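PDB 6F1S: CglIIR protein from Corynebacterium glutamicum, which is the H subunit of the restriction endonuclease CglI, present here as its C-terminal domain, and probably acts as an NTP-hydrolysing, helicase-like motor. Local coordinates for residues L96-Q104 and P145-W153. Numbering follows the deposited sequence.
Sequences LRTNRKVNQ and PTWSSDPIW. With EDO (1,2-ethanediol), chain C.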
# COMPACT_ATOMS: atom_id res chain seq x y z
N LEU A 96 -0.96 8.14 1.72
CA LEU A 96 -1.65 8.03 0.44
C LEU A 96 -1.07 9.05 -0.53
O LEU A 96 -1.11 10.25 -0.27
CB LEU A 96 -3.15 8.28 0.59
CG LEU A 96 -3.94 7.49 1.64
CD1 LEU A 96 -5.40 7.93 1.65
CD2 LEU A 96 -3.83 6.00 1.38
N ARG A 97 -0.52 8.56 -1.65
CA ARG A 97 -0.01 9.44 -2.70
C ARG A 97 -0.80 9.24 -3.98
O ARG A 97 -1.08 8.11 -4.38
CB ARG A 97 1.47 9.16 -2.98
CG ARG A 97 2.37 9.17 -1.76
CD ARG A 97 2.58 10.56 -1.22
NE ARG A 97 3.61 10.54 -0.19
CZ ARG A 97 3.68 11.40 0.81
NH1 ARG A 97 2.78 12.37 0.92
NH2 ARG A 97 4.65 11.29 1.71
N THR A 98 -1.16 10.34 -4.63
CA THR A 98 -1.85 10.25 -5.90
C THR A 98 -1.00 10.85 -7.02
O THR A 98 0.08 11.40 -6.76
CB THR A 98 -3.22 10.94 -5.83
OG1 THR A 98 -3.04 12.33 -5.52
CG2 THR A 98 -4.08 10.29 -4.75
N ASN A 99 -1.49 10.73 -8.25
CA ASN A 99 -0.78 11.21 -9.44
C ASN A 99 0.62 10.60 -9.53
O ASN A 99 1.56 11.23 -9.99
CB ASN A 99 -0.72 12.74 -9.45
CG ASN A 99 -0.09 13.30 -10.72
OD1 ASN A 99 -0.33 12.80 -11.82
ND2 ASN A 99 0.75 14.33 -10.56
N ARG A 100 0.76 9.35 -9.09
CA ARG A 100 2.03 8.66 -9.23
C ARG A 100 2.16 8.09 -10.64
O ARG A 100 1.16 7.69 -11.25
CB ARG A 100 2.17 7.54 -8.19
CG ARG A 100 2.11 8.02 -6.74
CD ARG A 100 3.21 9.03 -6.40
NE ARG A 100 2.87 10.38 -6.84
CZ ARG A 100 3.74 11.37 -6.97
NH1 ARG A 100 5.02 11.18 -6.68
NH2 ARG A 100 3.33 12.57 -7.39
N LYS A 101 3.38 8.08 -11.15
CA LYS A 101 3.66 7.56 -12.49
C LYS A 101 4.79 6.55 -12.44
O LYS A 101 5.95 6.89 -12.66
CB LYS A 101 4.01 8.69 -13.45
CG LYS A 101 2.88 9.66 -13.69
CD LYS A 101 1.79 9.02 -14.51
CE LYS A 101 0.73 10.04 -14.89
NZ LYS A 101 -0.20 9.50 -15.91
N VAL A 102 4.44 5.30 -12.14
CA VAL A 102 5.41 4.22 -12.06
C VAL A 102 4.90 3.07 -12.92
O VAL A 102 3.73 2.69 -12.83
CB VAL A 102 5.60 3.74 -10.60
CG1 VAL A 102 6.60 2.60 -10.53
CG2 VAL A 102 6.04 4.90 -9.70
N ASN A 103 5.75 2.52 -13.77
CA ASN A 103 5.32 1.39 -14.59
C ASN A 103 5.38 0.10 -13.81
O ASN A 103 6.15 -0.05 -12.87
CB ASN A 103 6.17 1.28 -15.86
CG ASN A 103 5.88 2.38 -16.85
OD1 ASN A 103 4.80 2.44 -17.44
ND2 ASN A 103 6.84 3.27 -17.04
N GLN A 104 4.54 -0.85 -14.21
CA GLN A 104 4.51 -2.15 -13.58
C GLN A 104 5.78 -2.93 -13.93
O GLN A 104 6.28 -2.85 -15.05
CB GLN A 104 3.26 -2.92 -14.01
CG GLN A 104 2.88 -4.09 -13.12
CD GLN A 104 3.77 -5.30 -13.33
OE1 GLN A 104 4.28 -5.52 -14.42
NE2 GLN A 104 3.98 -6.08 -12.28
N PRO A 145 4.69 -4.46 -19.73
CA PRO A 145 3.85 -4.83 -18.58
C PRO A 145 2.94 -3.70 -18.08
O PRO A 145 3.35 -2.54 -18.06
CB PRO A 145 4.87 -5.22 -17.51
CG PRO A 145 6.05 -5.66 -18.27
CD PRO A 145 6.11 -4.78 -19.48
N THR A 146 1.73 -4.06 -17.70
CA THR A 146 0.73 -3.11 -17.24
C THR A 146 0.21 -3.51 -15.85
O THR A 146 0.29 -4.67 -15.47
CB THR A 146 -0.46 -3.04 -18.21
OG1 THR A 146 -0.97 -4.36 -18.45
CG2 THR A 146 -0.02 -2.43 -19.54
N TRP A 147 -0.32 -2.54 -15.11
CA TRP A 147 -0.97 -2.84 -13.84
C TRP A 147 -2.31 -3.50 -14.14
O TRP A 147 -2.83 -3.37 -15.24
CB TRP A 147 -1.15 -1.57 -13.00
CG TRP A 147 0.14 -0.85 -12.69
CD1 TRP A 147 0.65 0.22 -13.36
CD2 TRP A 147 1.07 -1.15 -11.64
NE1 TRP A 147 1.85 0.61 -12.79
CE2 TRP A 147 2.12 -0.21 -11.73
CE3 TRP A 147 1.12 -2.11 -10.62
CZ2 TRP A 147 3.21 -0.21 -10.85
CZ3 TRP A 147 2.20 -2.11 -9.75
CH2 TRP A 147 3.23 -1.17 -9.87
N SER A 148 -2.87 -4.21 -13.17
CA SER A 148 -4.07 -5.01 -13.39
C SER A 148 -5.30 -4.14 -13.63
O SER A 148 -6.32 -4.63 -14.12
CB SER A 148 -4.32 -5.96 -12.22
OG SER A 148 -4.53 -5.24 -11.01
N SER A 149 -5.21 -2.86 -13.29
CA SER A 149 -6.31 -1.95 -13.53
C SER A 149 -5.84 -0.50 -13.64
O SER A 149 -4.74 -0.15 -13.21
CB SER A 149 -7.37 -2.06 -12.42
OG SER A 149 -6.87 -1.60 -11.18
N ASP A 150 -6.69 0.32 -14.24
CA ASP A 150 -6.47 1.74 -14.35
C ASP A 150 -7.74 2.44 -13.86
O ASP A 150 -8.78 2.34 -14.50
CB ASP A 150 -6.13 2.14 -15.79
CG ASP A 150 -5.83 3.62 -15.94
OD1 ASP A 150 -5.27 4.21 -15.01
OD2 ASP A 150 -6.15 4.20 -17.00
N PRO A 151 -7.66 3.15 -12.72
CA PRO A 151 -6.45 3.34 -11.91
C PRO A 151 -6.13 2.14 -11.03
O PRO A 151 -6.98 1.26 -10.86
CB PRO A 151 -6.82 4.54 -11.04
CG PRO A 151 -8.29 4.36 -10.81
CD PRO A 151 -8.84 3.78 -12.10
N ILE A 152 -4.92 2.11 -10.50
CA ILE A 152 -4.52 1.07 -9.55
C ILE A 152 -4.03 1.74 -8.27
O ILE A 152 -3.59 2.90 -8.29
CB ILE A 152 -3.40 0.17 -10.14
CG1 ILE A 152 -3.20 -1.10 -9.30
CG2 ILE A 152 -2.08 0.93 -10.27
CD1 ILE A 152 -4.36 -2.06 -9.34
N TRP A 153 -4.15 1.04 -7.15
CA TRP A 153 -3.47 1.43 -5.92
C TRP A 153 -2.43 0.36 -5.62
O TRP A 153 -2.74 -0.84 -5.66
CB TRP A 153 -4.44 1.55 -4.75
CG TRP A 153 -5.26 2.80 -4.73
CD1 TRP A 153 -6.51 2.96 -5.26
CD2 TRP A 153 -4.91 4.06 -4.13
NE1 TRP A 153 -6.96 4.24 -5.03
CE2 TRP A 153 -6.00 4.93 -4.35
CE3 TRP A 153 -3.79 4.53 -3.45
CZ2 TRP A 153 -5.99 6.25 -3.89
CZ3 TRP A 153 -3.78 5.84 -3.00
CH2 TRP A 153 -4.88 6.69 -3.23
C1 EDO C . 7.10 7.96 -7.23
O1 EDO C . 8.26 7.16 -7.49
C2 EDO C . 7.06 9.18 -8.16
O2 EDO C . 6.09 8.98 -9.20
O HOH W 1 2.91 -0.05 -16.50
O HOH W 2 6.32 -1.40 -17.74
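Two loops at one end of the mixed beta-sheet of this C-terminal domain meet around the indole of Trp147. One loop follows strand 92-100; the other leads into strand 152-158. Trp147 NE1 donates a hydrogen bond to Val102 O at 2.8 Å. The acceptor lies in the ring plane, and the N-H...O angle is 152°. This bond satisfies the indole N-H and fixes the turn of the ring. Gln104 covers one ring face in a CH-pi contact, with CB 3.7 Å from the centroid of the five-membered ring. Its CG, placed anti to the backbone N (chi1 -162°), runs on over the six-membered ring and lies 3.6 Å from Trp147 CE3. On the opposite face Ile152 CG2 sits toward the rim, so both faces meet aliphatic carbons. The Gln104 amide stands nearly perpendicular to the ring, and its NE2 is hydrogen-bonded to Ala25 O. One water joins Gln104 N, Asn103 OD1 and Pro145 O; a second links Gln104 O with Pro145 O.

A looser contact forms at the sheet itself. Trp153 CH2 lies 4.0 Å from Thr98 CG2, and Trp153 CZ3 is 3.8 Å from Arg97 O. Trp153 NE1 is hydrogen-bonded to Asp36 OD1. Strand 126-132 runs between the two strands in the sheet, so these contacts reach across it. Helix 32-46 packs against Leu96, Thr98 and Trp153, while helix 136-141 touches Thr146.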